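Local coordinates for protein phosphate transporter (Thermotoga maritima MSB8, PDB 6L85) that probably imports phosphate across the cell membrane in a sodium-dependent manner, as a bacterial relative of the human SLC20 carriers, at residues Val77-Gly82 with Val266-Ile271; Ala174-Ile179 with Phe219-Leu224. All blocks are in the same frame, centred on the assembly; numbering follows the deposited sequence.

Contact 1 of 2, residues Val77-Gly82 with Val266-Ile271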
loop_
_atom_site.group_PDB
_atom_site.type_symbol
_atom_site.label_atom_id
_atom_site.label_comp_id
_atom_site.label_asym_id
_atom_site.label_seq_id
_atom_site.Cartn_x
_atom_site.Cartn_y
_atom_site.Cartn_z
ATOM N N VAL B 77 -14.205 3.230 35.818
ATOM C CA VAL B 77 -13.019 2.632 36.432
ATOM C C VAL B 77 -13.083 1.109 36.351
ATOM O O VAL B 77 -12.070 0.429 36.094
ATOM C CB VAL B 77 -12.872 3.122 37.887
ATOM C CG1 VAL B 77 -14.100 2.736 38.725
ATOM C CG2 VAL B 77 -11.590 2.585 38.511
ATOM N N GLU B 78 -14.282 0.549 36.542
ATOM C CA GLU B 78 -14.433 -0.893 36.506
ATOM C C GLU B 78 -14.294 -1.414 35.081
ATOM O O GLU B 78 -13.750 -2.495 34.876
ATOM C CB GLU B 78 -15.778 -1.311 37.119
ATOM C CG GLU B 78 -15.966 -0.938 38.619
ATOM C CD GLU B 78 -14.752 -1.259 39.508
ATOM O OE1 GLU B 78 -14.042 -2.264 39.264
ATOM O OE2 GLU B 78 -14.513 -0.494 40.469
ATOM N N LEU B 79 -14.802 -0.667 34.094
ATOM C CA LEU B 79 -14.588 -1.020 32.699
ATOM C C LEU B 79 -13.106 -1.124 32.397
ATOM O O LEU B 79 -12.665 -2.031 31.684
ATOM C CB LEU B 79 -15.236 0.022 31.786
ATOM C CG LEU B 79 -14.866 -0.190 30.319
ATOM C CD1 LEU B 79 -15.366 -1.554 29.862
ATOM C CD2 LEU B 79 -15.423 0.898 29.446
ATOM N N MET B 80 -12.323 -0.214 32.962
ATOM C CA MET B 80 -10.889 -0.215 32.734
ATOM C C MET B 80 -10.242 -1.475 33.327
ATOM O O MET B 80 -9.477 -2.192 32.646
ATOM C CB MET B 80 -10.351 1.118 33.291
ATOM C CG MET B 80 -8.982 1.187 33.897
ATOM S SD MET B 80 -8.792 2.887 34.543
ATOM C CE MET B 80 -8.634 3.797 33.010
ATOM N N TYR B 81 -10.607 -1.820 34.566
ATOM C CA TYR B 81 -10.058 -3.052 35.145
ATOM C C TYR B 81 -10.608 -4.313 34.458
ATOM O O TYR B 81 -9.901 -5.317 34.344
ATOM C CB TYR B 81 -10.314 -3.083 36.654
ATOM C CG TYR B 81 -9.508 -2.041 37.411
ATOM C CD1 TYR B 81 -8.145 -1.911 37.197
ATOM C CD2 TYR B 81 -10.116 -1.175 38.313
ATOM C CE1 TYR B 81 -7.402 -0.955 37.863
ATOM C CE2 TYR B 81 -9.380 -0.215 38.989
ATOM C CZ TYR B 81 -8.021 -0.111 38.755
ATOM O OH TYR B 81 -7.261 0.833 39.416
ATOM N N GLY B 82 -11.844 -4.275 33.962
ATOM C CA GLY B 82 -12.375 -5.416 33.242
ATOM C C GLY B 82 -11.669 -5.652 31.919
ATOM O O GLY B 82 -11.401 -6.800 31.545
ATOM N N VAL B 266 -7.610 -2.179 24.971
ATOM C CA VAL B 266 -6.666 -1.091 25.229
ATOM C C VAL B 266 -7.338 0.260 25.001
ATOM O O VAL B 266 -7.157 1.195 25.786
ATOM C CB VAL B 266 -5.396 -1.241 24.362
ATOM C CG1 VAL B 266 -4.495 0.023 24.492
ATOM C CG2 VAL B 266 -4.622 -2.491 24.733
ATOM N N ALA B 267 -8.079 0.399 23.897
ATOM C CA ALA B 267 -8.798 1.647 23.642
ATOM C C ALA B 267 -9.766 1.977 24.776
ATOM O O ALA B 267 -9.926 3.145 25.146
ATOM C CB ALA B 267 -9.576 1.567 22.327
ATOM N N ALA B 268 -10.447 0.970 25.319
ATOM C CA ALA B 268 -11.378 1.254 26.404
ATOM C C ALA B 268 -10.628 1.823 27.602
ATOM O O ALA B 268 -11.087 2.787 28.241
ATOM C CB ALA B 268 -12.172 -0.002 26.777
ATOM N N VAL B 269 -9.452 1.260 27.899
ATOM C CA VAL B 269 -8.652 1.801 29.006
ATOM C C VAL B 269 -8.196 3.232 28.711
ATOM O O VAL B 269 -8.272 4.117 29.578
ATOM C CB VAL B 269 -7.455 0.886 29.304
ATOM C CG1 VAL B 269 -6.585 1.507 30.365
ATOM C CG2 VAL B 269 -7.950 -0.512 29.737
ATOM N N MET B 270 -7.711 3.480 27.486
ATOM C CA MET B 270 -7.291 4.829 27.111
ATOM C C MET B 270 -8.453 5.819 27.181
ATOM O O MET B 270 -8.282 6.956 27.626
ATOM C CB MET B 270 -6.685 4.826 25.706
ATOM C CG MET B 270 -5.402 3.978 25.606
ATOM S SD MET B 270 -4.775 3.907 23.920
ATOM C CE MET B 270 -4.433 5.664 23.693
ATOM N N ILE B 271 -9.632 5.417 26.707
ATOM C CA ILE B 271 -10.772 6.317 26.693
ATOM C C ILE B 271 -11.185 6.653 28.115
ATOM O O ILE B 271 -11.496 7.809 28.414
ATOM C CB ILE B 271 -11.934 5.717 25.882
ATOM C CG1 ILE B 271 -11.604 5.710 24.391
ATOM C CG2 ILE B 271 -13.188 6.529 26.071
ATOM C CD1 ILE B 271 -12.504 4.777 23.579
#
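M80 and V269 meet with their side chains crossing at about a right angle, where two helices come so near each other that the CA atoms of M80 and V269 are only 4.8 Å apart. M80 leaves its helix alongside the neighbour, and its terminal methyl then turns onto V269. The methionine chain is extended about chi2 and then bends at the sulfur (chi3 -72°), which swings the terminal methyl inward, CE of M80 lying 3.5 Å from the carbonyl O of V269. The same methyl reaches the valine itself, with CE of M80 at 4.1 Å from CG1 of V269. The valine answers with its other branch: CG2 of V269 rests 3.7 Å from the carbonyl O of M80, so each side chain packs against the other residue's backbone. This is close helix-helix packing in an all-helical membrane transporter of the phosphate transporter family. It joins helix 76-99 to helix 260-275, which starts just after the sodium ligands N257 and D258. One residue earlier on each helix, L79 and A268 make a lighter contact. The CB of A268 points at the opposing helix, and CD2 of L79 comes to 4.3 Å from CB of A268. I3 of helix 2-32 touches both M80 and V269, while V272 lies against L79 and M80. V269 also reaches along helix 76-99 to A83 and L84.

Contact 2 of 2, residues Ala174-Ile179 with Phe219-Leu224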
loop_
_atom_site.group_PDB
_atom_site.type_symbol
_atom_site.label_atom_id
_atom_site.label_comp_id
_atom_site.label_asym_id
_atom_site.label_seq_id
_atom_site.Cartn_x
_atom_site.Cartn_y
_atom_site.Cartn_z
ATOM N N ALA B 174 -8.461 -15.593 -15.769
ATOM C CA ALA B 174 -9.253 -15.825 -14.563
ATOM C C ALA B 174 -8.484 -15.492 -13.293
ATOM O O ALA B 174 -9.084 -15.055 -12.304
ATOM C CB ALA B 174 -9.724 -17.279 -14.503
ATOM N N ILE B 175 -7.180 -15.743 -13.274
ATOM C CA ILE B 175 -6.401 -15.432 -12.078
ATOM C C ILE B 175 -6.299 -13.912 -11.928
ATOM O O ILE B 175 -6.525 -13.392 -10.817
ATOM C CB ILE B 175 -5.032 -16.127 -12.141
ATOM C CG1 ILE B 175 -5.246 -17.640 -12.071
ATOM C CG2 ILE B 175 -4.063 -15.581 -11.072
ATOM C CD1 ILE B 175 -4.042 -18.410 -11.662
ATOM N N PRO B 176 -5.981 -13.155 -12.996
ATOM C CA PRO B 176 -6.037 -11.688 -12.871
ATOM C C PRO B 176 -7.393 -11.182 -12.449
ATOM O O PRO B 176 -7.480 -10.210 -11.680
ATOM C CB PRO B 176 -5.671 -11.204 -14.282
ATOM C CG PRO B 176 -4.775 -12.249 -14.788
ATOM C CD PRO B 176 -5.381 -13.542 -14.289
ATOM N N PHE B 177 -8.468 -11.817 -12.918
ATOM C CA PHE B 177 -9.783 -11.357 -12.503
ATOM C C PHE B 177 -9.945 -11.442 -10.985
ATOM O O PHE B 177 -10.443 -10.507 -10.355
ATOM C CB PHE B 177 -10.879 -12.151 -13.198
ATOM C CG PHE B 177 -12.224 -11.867 -12.647
ATOM C CD1 PHE B 177 -12.898 -10.707 -13.006
ATOM C CD2 PHE B 177 -12.797 -12.720 -11.717
ATOM C CE1 PHE B 177 -14.134 -10.419 -12.469
ATOM C CE2 PHE B 177 -14.026 -12.435 -11.170
ATOM C CZ PHE B 177 -14.703 -11.287 -11.550
ATOM N N PHE B 178 -9.517 -12.541 -10.370
ATOM C CA PHE B 178 -9.748 -12.654 -8.935
ATOM C C PHE B 178 -8.805 -11.760 -8.127
ATOM O O PHE B 178 -9.225 -11.190 -7.112
ATOM C CB PHE B 178 -9.643 -14.116 -8.492
ATOM C CG PHE B 178 -10.867 -14.929 -8.811
ATOM C CD1 PHE B 178 -12.008 -14.832 -8.024
ATOM C CD2 PHE B 178 -10.878 -15.787 -9.906
ATOM C CE1 PHE B 178 -13.146 -15.576 -8.318
ATOM C CE2 PHE B 178 -12.011 -16.532 -10.220
ATOM C CZ PHE B 178 -13.148 -16.435 -9.421
ATOM N N ILE B 179 -7.534 -11.645 -8.533
ATOM C CA ILE B 179 -6.637 -10.695 -7.862
ATOM C C ILE B 179 -7.227 -9.285 -7.909
ATOM O O ILE B 179 -7.231 -8.556 -6.900
ATOM C CB ILE B 179 -5.234 -10.739 -8.490
ATOM C CG1 ILE B 179 -4.693 -12.161 -8.468
ATOM C CG2 ILE B 179 -4.263 -9.840 -7.730
ATOM C CD1 ILE B 179 -4.546 -12.686 -7.079
ATOM N N PHE B 219 -0.179 -9.720 -17.454
ATOM C CA PHE B 219 1.094 -9.945 -18.149
ATOM C C PHE B 219 2.055 -10.815 -17.340
ATOM O O PHE B 219 2.795 -11.633 -17.921
ATOM C CB PHE B 219 1.723 -8.619 -18.563
ATOM C CG PHE B 219 1.102 -8.074 -19.817
ATOM C CD1 PHE B 219 1.537 -8.504 -21.068
ATOM C CD2 PHE B 219 0.026 -7.201 -19.745
ATOM C CE1 PHE B 219 0.927 -8.039 -22.220
ATOM C CE2 PHE B 219 -0.590 -6.729 -20.892
ATOM C CZ PHE B 219 -0.145 -7.154 -22.134
ATOM N N ALA B 220 2.020 -10.723 -16.010
ATOM C CA ALA B 220 2.837 -11.644 -15.222
ATOM C C ALA B 220 2.412 -13.104 -15.452
ATOM O O ALA B 220 3.263 -13.997 -15.572
ATOM C CB ALA B 220 2.775 -11.266 -13.742
ATOM N N VAL B 221 1.101 -13.357 -15.564
ATOM C CA VAL B 221 0.605 -14.720 -15.765
ATOM C C VAL B 221 0.934 -15.215 -17.170
ATOM O O VAL B 221 1.296 -16.381 -17.357
ATOM C CB VAL B 221 -0.912 -14.805 -15.505
ATOM C CG1 VAL B 221 -1.434 -16.191 -15.923
ATOM C CG2 VAL B 221 -1.250 -14.524 -14.051
ATOM N N ARG B 222 0.742 -14.369 -18.188
ATOM C CA ARG B 222 1.178 -14.722 -19.538
ATOM C C ARG B 222 2.616 -15.216 -19.526
ATOM O O ARG B 222 2.951 -16.211 -20.177
ATOM C CB ARG B 222 1.070 -13.525 -20.478
ATOM C CG ARG B 222 -0.295 -13.272 -21.029
ATOM C CD ARG B 222 -0.271 -11.995 -21.853
ATOM N NE ARG B 222 0.112 -12.234 -23.239
ATOM C CZ ARG B 222 1.333 -12.038 -23.730
ATOM N NH1 ARG B 222 2.316 -11.598 -22.948
ATOM N NH2 ARG B 222 1.571 -12.285 -25.013
ATOM N N LYS B 223 3.488 -14.520 -18.797
ATOM C CA LYS B 223 4.861 -15.000 -18.675
ATOM C C LYS B 223 4.913 -16.377 -18.009
ATOM O O LYS B 223 5.483 -17.327 -18.557
ATOM C CB LYS B 223 5.696 -13.987 -17.895
ATOM C CG LYS B 223 7.174 -14.211 -17.979
ATOM C CD LYS B 223 7.810 -13.215 -18.930
ATOM C CE LYS B 223 9.062 -13.792 -19.553
ATOM N NZ LYS B 223 9.409 -13.004 -20.769
ATOM N N LEU B 224 4.310 -16.500 -16.822
ATOM C CA LEU B 224 4.455 -17.715 -16.014
ATOM C C LEU B 224 3.911 -18.949 -16.723
ATOM O O LEU B 224 4.458 -20.051 -16.591
ATOM C CB LEU B 224 3.724 -17.526 -14.688
ATOM C CG LEU B 224 4.222 -18.267 -13.454
ATOM C CD1 LEU B 224 5.721 -18.442 -13.520
ATOM C CD2 LEU B 224 3.825 -17.458 -12.228
#
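V221 has CG1 anti to its backbone N (chi1 172°), and this rotation turns the other branch, CG2, toward helix 167-194, where it meets I175 and P176. In I175 a chi1 of -66° sends the longer CG1 arm to one side and sets the short CG2 branch opposite the backbone N, facing the valine. The two branch methyls then meet, CG2 of I175 lying 4.2 Å from CG2 of V221. The third partner is the proline ring, presented by its CD corner, with CD of P176 at 4.3 Å from CG2 of V221. One valine methyl therefore touches two successive residues of the facing helix, and it bridges a fairly wide backbone gap, since the CA atoms of P176 and V221 stand 7.9 Å apart. P176 also marks a proline kink in helix 167-194, because its N carries no hydrogen to bond to the turn before. In chain order, helices 167-194 and 199-224 are a hairpin with a short connection. I175 also packs on V238, F239 and A242 of helix 231-258, next to the sodium ligand Q243, and its side chain is about 12 Å from a bound sodium ion. Beyond V221, F219 meets the ring of F301 of the second subunit. The pairing of V221 with I175 and P176 is wholly aliphatic, which implies that shape and dispersion, rather than directional polar bonds, join the helices here.

In the fold
Followed from the N terminus, the chain first passes residues 77-82 on helix 76-99, the opening half of contact 1. It then runs through helix 129-162 to residues 174-179, and 39 residues later, nearly all helical, residues 219-224 return to close contact 2, a short loop. Helix 231-258 follows, and residues 266-271 complete contact 1, enclosing 183 residues. Contact 2 is thus nested inside contact 1. The two do not touch: their centres lie 48 Å apart, on opposite sides of the chain's centre. Contact 1 is a long-range tie near helix 2-32, whereas contact 2 joins two successive helices beside the second subunit.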